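Side-chain contacts in 3-ketosteroid-delta4-5alpha-dehydrogenase (Rhodococcus jostii, PDB 4AT2), which catalyses, with bound FAD as its cofactor, the introduction of a double bond into 3-ketosteroids during steroid catabolism: residues 104-107 against 108-112; 120-123 against 124-128; 330-333 against 334-338. All blocks are in the same frame, centred on the assembly; numbering follows the deposited sequence.

Contact 1. Residues 104-107 against 108-112; sequences SPEN and MKTFM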
loop_
_atom_site.group_PDB
_atom_site.type_symbol
_atom_site.label_atom_id
_atom_site.label_comp_id
_atom_site.label_asym_id
_atom_site.label_seq_id
_atom_site.Cartn_x
_atom_site.Cartn_y
_atom_site.Cartn_z
ATOM N N SER A 104 15.101 0.733 -26.892
ATOM C CA SER A 104 13.928 0.434 -27.705
ATOM C C SER A 104 12.704 0.502 -26.807
ATOM O O SER A 104 12.832 0.375 -25.585
ATOM C CB SER A 104 14.032 -0.974 -28.299
ATOM O OG SER A 104 13.976 -1.951 -27.273
ATOM N N PRO A 105 11.519 0.690 -27.401
ATOM C CA PRO A 105 10.305 0.656 -26.592
ATOM C C PRO A 105 10.136 -0.645 -25.814
ATOM O O PRO A 105 9.672 -0.602 -24.671
ATOM C CB PRO A 105 9.193 0.852 -27.616
ATOM C CG PRO A 105 9.843 1.695 -28.669
ATOM C CD PRO A 105 11.235 1.131 -28.782
ATOM N N GLU A 106 10.528 -1.780 -26.399
ATOM C CA GLU A 106 10.404 -3.050 -25.683
ATOM C C GLU A 106 11.341 -3.122 -24.482
ATOM O O GLU A 106 10.952 -3.605 -23.415
ATOM C CB GLU A 106 10.615 -4.261 -26.603
ATOM C CG GLU A 106 10.246 -5.601 -25.952
ATOM C CD GLU A 106 8.882 -5.601 -25.254
ATOM O OE1 GLU A 106 7.853 -5.210 -25.869
ATOM O OE2 GLU A 106 8.840 -5.981 -24.059
ATOM N N ASN A 107 12.571 -2.645 -24.665
ATOM C CA ASN A 107 13.546 -2.640 -23.577
ATOM C C ASN A 107 13.111 -1.697 -22.450
ATOM O O ASN A 107 13.192 -2.034 -21.263
ATOM C CB ASN A 107 14.923 -2.254 -24.111
ATOM C CG ASN A 107 16.010 -2.465 -23.086
ATOM O OD1 ASN A 107 16.143 -3.558 -22.520
ATOM N ND2 ASN A 107 16.782 -1.414 -22.819
ATOM N N MET A 108 12.630 -0.522 -22.838
ATOM C CA MET A 108 12.110 0.439 -21.880
ATOM C C MET A 108 10.936 -0.149 -21.093
ATOM O O MET A 108 10.878 -0.008 -19.868
ATOM C CB MET A 108 11.698 1.709 -22.615
ATOM C CG MET A 108 11.300 2.850 -21.710
ATOM S SD MET A 108 10.972 4.271 -22.760
ATOM C CE MET A 108 10.201 5.355 -21.569
ATOM N N LYS A 109 10.017 -0.806 -21.796
ATOM C CA LYS A 109 8.845 -1.413 -21.153
ATOM C C LYS A 109 9.276 -2.497 -20.150
ATOM O O LYS A 109 8.765 -2.560 -19.028
ATOM C CB LYS A 109 7.880 -1.999 -22.206
ATOM C CG LYS A 109 6.718 -2.779 -21.586
ATOM C CD LYS A 109 5.865 -3.511 -22.615
ATOM C CE LYS A 109 4.967 -4.533 -21.924
ATOM N NZ LYS A 109 3.883 -5.023 -22.825
ATOM N N THR A 110 10.236 -3.329 -20.549
ATOM C CA THR A 110 10.717 -4.412 -19.693
ATOM C C THR A 110 11.277 -3.843 -18.399
ATOM O O THR A 110 10.964 -4.329 -17.301
ATOM C CB THR A 110 11.752 -5.275 -20.432
ATOM O OG1 THR A 110 11.116 -5.864 -21.576
ATOM C CG2 THR A 110 12.286 -6.401 -19.518
ATOM N N PHE A 111 12.072 -2.787 -18.526
ATOM C CA PHE A 111 12.596 -2.133 -17.337
ATOM C C PHE A 111 11.474 -1.572 -16.460
ATOM O O PHE A 111 11.460 -1.782 -15.236
ATOM C CB PHE A 111 13.587 -1.003 -17.666
ATOM C CG PHE A 111 13.945 -0.195 -16.455
ATOM C CD1 PHE A 111 14.875 -0.680 -15.533
ATOM C CD2 PHE A 111 13.285 1.000 -16.180
ATOM C CE1 PHE A 111 15.177 0.035 -14.383
ATOM C CE2 PHE A 111 13.578 1.717 -15.031
ATOM C CZ PHE A 111 14.527 1.237 -14.136
ATOM N N MET A 112 10.561 -0.827 -17.074
ATOM C CA MET A 112 9.543 -0.113 -16.297
ATOM C C MET A 112 8.600 -1.072 -15.568
ATOM O O MET A 112 8.248 -0.831 -14.419
ATOM C CB MET A 112 8.752 0.860 -17.175
ATOM C CG MET A 112 9.588 2.053 -17.632
ATOM S SD MET A 112 8.674 3.179 -18.704
ATOM C CE MET A 112 7.702 4.108 -17.513
HETATM O O HOH W 1 5.341 -6.418 -24.816
#
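Thr110 OG1 sits beside its own backbone N (chi1 -62°), facing back down the helix toward Glu106, while Glu106 sends CG anti to its N and then bends at chi2 (48°), which brings its carboxylate round toward the same hydroxyl. The frame is the first turns of helix 105-115, opened by an N-cap: Ser104 OG accepts from Asn107 N at 3.0 Å, and Ser104 O takes the first i to i+4 bond, from Met108 N, at 2.9 Å. Two residues on, Glu106 O is gripped twice, by Thr110 N at 3.0 Å and by Thr110 OG1 at 2.9 Å, the two donors coming from opposite faces of the carbonyl plane. The hydroxyl thus returns to the backbone, a common way for a helical threonine to satisfy itself. With a valine here, Glu106 O would probably keep only its backbone donor, and the carboxylate would lose the polar neighbour beside OE2. Lys109 runs out extended, its CD passing 4.1 Å from Glu106 OE2, to a salt bridge with Glu122 and a bond to Thr126 on helix 122-130. Its ammonium does not touch the Glu106 carboxylate; a water joins them, donating to Glu106 OE1 at 3.0 Å and accepting from Lys109 NZ at 2.8 Å.

Contact 2. Residues 120-123 against 124-128; sequences ADEE and KITDY
From Asp121 onward the backbone winds into helix 122-130, whose first i to i+4 bond, Ile125 N to Asp121 O, is nearly straight at 2.9 Å and 175°. The Asp121 side chain works on the same turn: with CG anti to the backbone N (chi1 -175°), its carboxylate folds over the start of the helix and OD1 accepts from Lys124 N at 3.0 Å. The amide meets OD1 from well above the carboxylate plane, and the carboxylate carbon CG of Asp121 also rests 3.5 Å from Lys124 CB. This is an aspartate N-cap, in which an acidic side chain receives an amide of the first turn and, by its charge, probably also suits the positive end of the helix dipole. The Lys124 chain crosses that of Asp121 at about a right angle and bends at chi3 and chi4, carrying NZ away to Ser479 O and a cation-pi contact with Tyr498 on helix 490-507. Next along, Glu122 O holds two donors of one residue: Thr126 N at 2.9 Å, and Thr126 OG1 at 2.7 Å from above the carbonyl plane, on the opposite face. One residue further, Asp127 OD2 meets Arg501 in a salt bridge and also bonds to the hydroxyl of Tyr498. Ala120 CB meets Ile125 CD1 at 3.7 Å, an apolar contact joining the incoming loop to the helix, whose Ile125 also packs on Met112 of helix 105-115.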
loop_
_atom_site.group_PDB
_atom_site.type_symbol
_atom_site.label_atom_id
_atom_site.label_comp_id
_atom_site.label_asym_id
_atom_site.label_seq_id
_atom_site.Cartn_x
_atom_site.Cartn_y
_atom_site.Cartn_z
ATOM N N ALA A 120 2.186 -2.927 -11.929
ATOM C CA ALA A 120 2.193 -1.789 -12.858
ATOM C C ALA A 120 1.209 -1.997 -14.013
ATOM O O ALA A 120 0.955 -3.127 -14.438
ATOM C CB ALA A 120 3.598 -1.550 -13.396
ATOM N N ASP A 121 0.655 -0.893 -14.502
ATOM C CA ASP A 121 -0.354 -0.911 -15.565
ATOM C C ASP A 121 0.332 -1.205 -16.898
ATOM O O ASP A 121 0.930 -0.313 -17.493
ATOM C CB ASP A 121 -1.052 0.459 -15.595
ATOM C CG ASP A 121 -2.214 0.521 -16.574
ATOM O OD1 ASP A 121 -2.220 -0.208 -17.587
ATOM O OD2 ASP A 121 -3.124 1.345 -16.334
ATOM N N GLU A 122 0.244 -2.450 -17.363
ATOM C CA GLU A 122 0.995 -2.851 -18.547
ATOM C C GLU A 122 0.534 -2.096 -19.799
ATOM O O GLU A 122 1.357 -1.666 -20.616
ATOM C CB GLU A 122 0.937 -4.368 -18.771
ATOM C CG GLU A 122 1.946 -4.827 -19.819
ATOM C CD GLU A 122 1.906 -6.314 -20.108
ATOM O OE1 GLU A 122 1.219 -7.072 -19.380
ATOM O OE2 GLU A 122 2.572 -6.721 -21.080
ATOM N N GLU A 123 -0.774 -1.925 -19.942
ATOM C CA GLU A 123 -1.301 -1.172 -21.079
ATOM C C GLU A 123 -0.725 0.242 -21.109
ATOM O O GLU A 123 -0.275 0.709 -22.156
ATOM C CB GLU A 123 -2.836 -1.120 -21.056
ATOM C CG GLU A 123 -3.432 -0.405 -22.264
ATOM C CD GLU A 123 -4.902 -0.025 -22.098
ATOM O OE1 GLU A 123 -5.430 -0.016 -20.974
ATOM O OE2 GLU A 123 -5.542 0.292 -23.113
ATOM N N LYS A 124 -0.760 0.925 -19.964
ATOM C CA LYS A 124 -0.285 2.309 -19.896
ATOM C C LYS A 124 1.215 2.401 -20.148
ATOM O O LYS A 124 1.661 3.226 -20.934
ATOM C CB LYS A 124 -0.643 2.969 -18.555
ATOM C CG LYS A 124 -0.491 4.487 -18.580
ATOM C CD LYS A 124 -0.891 5.157 -17.265
ATOM C CE LYS A 124 -2.357 4.881 -16.961
ATOM N NZ LYS A 124 -3.114 6.087 -16.545
ATOM N N ILE A 125 1.993 1.550 -19.480
ATOM C CA ILE A 125 3.441 1.557 -19.689
ATOM C C ILE A 125 3.805 1.251 -21.144
ATOM O O ILE A 125 4.651 1.941 -21.720
ATOM C CB ILE A 125 4.177 0.670 -18.669
ATOM C CG1 ILE A 125 4.174 1.393 -17.306
ATOM C CG2 ILE A 125 5.603 0.379 -19.126
ATOM C CD1 ILE A 125 4.712 0.576 -16.146
ATOM N N THR A 126 3.141 0.263 -21.742
ATOM C CA THR A 126 3.389 -0.091 -23.154
ATOM C C THR A 126 3.148 1.124 -24.053
ATOM O O THR A 126 3.997 1.488 -24.885
ATOM C CB THR A 126 2.541 -1.304 -23.605
ATOM O OG1 THR A 126 2.808 -2.407 -22.736
ATOM C CG2 THR A 126 2.898 -1.733 -25.034
ATOM N N ASP A 127 2.004 1.763 -23.840
ATOM C CA ASP A 127 1.612 2.957 -24.570
ATOM C C ASP A 127 2.630 4.103 -24.395
ATOM O O ASP A 127 3.041 4.735 -25.365
ATOM C CB ASP A 127 0.219 3.366 -24.080
ATOM C CG ASP A 127 -0.265 4.642 -24.696
ATOM O OD1 ASP A 127 -0.522 4.651 -25.913
ATOM O OD2 ASP A 127 -0.429 5.624 -23.952
ATOM N N TYR A 128 3.029 4.359 -23.153
ATOM C CA TYR A 128 4.021 5.385 -22.847
ATOM C C TYR A 128 5.343 5.107 -23.562
ATOM O O TYR A 128 5.989 6.033 -24.080
ATOM C CB TYR A 128 4.230 5.403 -21.332
ATOM C CG TYR A 128 5.124 6.503 -20.803
ATOM C CD1 TYR A 128 4.643 7.798 -20.619
ATOM C CD2 TYR A 128 6.446 6.228 -20.446
ATOM C CE1 TYR A 128 5.464 8.801 -20.111
ATOM C CE2 TYR A 128 7.272 7.217 -19.943
ATOM C CZ TYR A 128 6.776 8.495 -19.776
ATOM O OH TYR A 128 7.598 9.469 -19.271
#

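Contact 3. Residues 330-333 against 334-338; sequences GQRY and VPEDT
Glu336 OE1 is gripped by Arg332 NH2 at 2.8 Å and by Lys423, and the other oxygen of the same carboxylate is no less engaged: OE2 takes Arg332 NE at 3.0 Å and the backbone amide of Leu325. The arginine bonds come from NE and one terminal nitrogen side-on, each to its own oxygen on the syn lone pair, with the NE bond the straighter at 167°. Guanidinium and carboxylate lie nearly coplanar, 27° apart, so the pair meets as flat groups edge to edge although the chains cross at about a right angle. The bends that permit this are at chi3 of Arg332 and, at 82°, chi2 of Glu336. This bidentate salt bridge spans an irregular stretch between strand 324-326 and helix 340-350 that ends in a type I beta turn from Pro335 to Thr338. Arg332 NH2 also reaches Asp418, so two acids share the guanidinium and probably stabilise its charge in these buried surroundings. At the subunit interface, Arg332 O accepts from Gln331 NE2 of the second subunit. Tyr333 and Val334 point the same way, Tyr333 CE2 lying 3.5 Å from Val334 CG1, and the tyrosine hydroxyl bonds to Thr347. A water accepts from Tyr333 N at 2.9 Å and lies 2.8 Å from Val334 O, bridging the two backbone groups.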
loop_
_atom_site.group_PDB
_atom_site.type_symbol
_atom_site.label_atom_id
_atom_site.label_comp_id
_atom_site.label_asym_id
_atom_site.label_seq_id
_atom_site.Cartn_x
_atom_site.Cartn_y
_atom_site.Cartn_z
ATOM N N GLY A 330 22.913 -4.055 11.361
ATOM C CA GLY A 330 24.273 -4.082 10.803
ATOM C C GLY A 330 24.428 -4.897 9.526
ATOM O O GLY A 330 25.539 -5.295 9.167
ATOM N N GLN A 331 23.318 -5.113 8.817
ATOM C CA GLN A 331 23.292 -5.957 7.611
ATOM C C GLN A 331 23.156 -5.125 6.342
ATOM O O GLN A 331 22.371 -4.180 6.306
ATOM C CB GLN A 331 22.079 -6.899 7.654
ATOM C CG GLN A 331 22.067 -7.859 8.831
ATOM C CD GLN A 331 20.695 -8.467 9.072
ATOM O OE1 GLN A 331 19.678 -7.928 8.640
ATOM N NE2 GLN A 331 20.658 -9.585 9.767
ATOM N N ARG A 332 23.872 -5.503 5.281
ATOM C CA ARG A 332 23.633 -4.877 3.973
ATOM C C ARG A 332 22.279 -5.296 3.400
ATOM O O ARG A 332 21.805 -6.410 3.662
ATOM C CB ARG A 332 24.759 -5.213 2.992
ATOM C CG ARG A 332 26.056 -4.502 3.310
ATOM C CD ARG A 332 27.108 -4.774 2.245
ATOM N NE ARG A 332 26.800 -4.150 0.943
ATOM C CZ ARG A 332 26.791 -4.794 -0.227
ATOM N NH1 ARG A 332 26.993 -6.109 -0.283
ATOM N NH2 ARG A 332 26.533 -4.128 -1.355
ATOM N N TYR A 333 21.666 -4.420 2.607
ATOM C CA TYR A 333 20.315 -4.705 2.073
ATOM C C TYR A 333 20.038 -4.161 0.673
ATOM O O TYR A 333 19.018 -4.508 0.074
ATOM C CB TYR A 333 19.245 -4.170 3.048
ATOM C CG TYR A 333 19.311 -2.664 3.233
ATOM C CD1 TYR A 333 20.156 -2.105 4.203
ATOM C CD2 TYR A 333 18.519 -1.801 2.461
ATOM C CE1 TYR A 333 20.238 -0.734 4.384
ATOM C CE2 TYR A 333 18.588 -0.415 2.638
ATOM C CZ TYR A 333 19.441 0.105 3.606
ATOM O OH TYR A 333 19.550 1.465 3.799
ATOM N N VAL A 334 20.921 -3.300 0.155
ATOM C CA VAL A 334 20.711 -2.696 -1.173
ATOM C C VAL A 334 22.078 -2.432 -1.839
ATOM O O VAL A 334 23.006 -2.015 -1.161
ATOM C CB VAL A 334 19.868 -1.395 -1.065
ATOM C CG1 VAL A 334 20.591 -0.306 -0.253
ATOM C CG2 VAL A 334 19.436 -0.882 -2.438
ATOM N N PRO A 335 22.213 -2.690 -3.160
ATOM C CA PRO A 335 23.489 -2.294 -3.770
ATOM C C PRO A 335 23.621 -0.767 -3.750
ATOM O O PRO A 335 22.664 -0.047 -4.073
ATOM C CB PRO A 335 23.371 -2.820 -5.207
ATOM C CG PRO A 335 21.875 -2.838 -5.454
ATOM C CD PRO A 335 21.311 -3.317 -4.147
ATOM N N GLU A 336 24.798 -0.286 -3.352
ATOM C CA GLU A 336 24.972 1.142 -3.072
ATOM C C GLU A 336 25.098 1.995 -4.332
ATOM O O GLU A 336 25.187 3.226 -4.236
ATOM C CB GLU A 336 26.142 1.374 -2.090
ATOM C CG GLU A 336 25.912 0.806 -0.682
ATOM C CD GLU A 336 26.196 -0.691 -0.553
ATOM O OE1 GLU A 336 26.703 -1.310 -1.524
ATOM O OE2 GLU A 336 25.914 -1.268 0.525
ATOM N N ASP A 337 25.083 1.342 -5.502
ATOM C CA ASP A 337 25.148 2.051 -6.780
ATOM C C ASP A 337 23.808 2.126 -7.504
ATOM O O ASP A 337 23.738 2.638 -8.617
ATOM C CB ASP A 337 26.242 1.466 -7.689
ATOM C CG ASP A 337 26.014 0.001 -8.036
ATOM O OD1 ASP A 337 25.157 -0.659 -7.399
ATOM O OD2 ASP A 337 26.697 -0.481 -8.965
ATOM N N THR A 338 22.737 1.662 -6.867
ATOM C CA THR A 338 21.427 1.858 -7.477
ATOM C C THR A 338 20.964 3.302 -7.304
ATOM O O THR A 338 21.617 4.103 -6.631
ATOM C CB THR A 338 20.356 0.840 -6.997
ATOM O OG1 THR A 338 19.194 0.967 -7.838
ATOM C CG2 THR A 338 19.948 1.097 -5.552
HETATM O O HOH W 2 23.324 -2.316 1.609
#

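Read from the N terminus, the three contacts come in series, none enclosing or crossing another, and each is a local arrangement within one continuous run of chain. Contact 1 opens helix 105-115 and contact 2 opens helix 122-130, the next helix along; their centres are 10 Å apart. The two touch directly: a lysine of the first helix bonds to the second, and apolar side chains pack between them, Met112 reaching as far as Tyr128, so the short loop between the helices is closed by both polar and apolar pairs. Contact 3 stands apart, about 25 Å and 30 Å, centre to centre, from contacts 1 and 2, in the loop joining strand 324-326 to helix 340-350, where the second subunit is met.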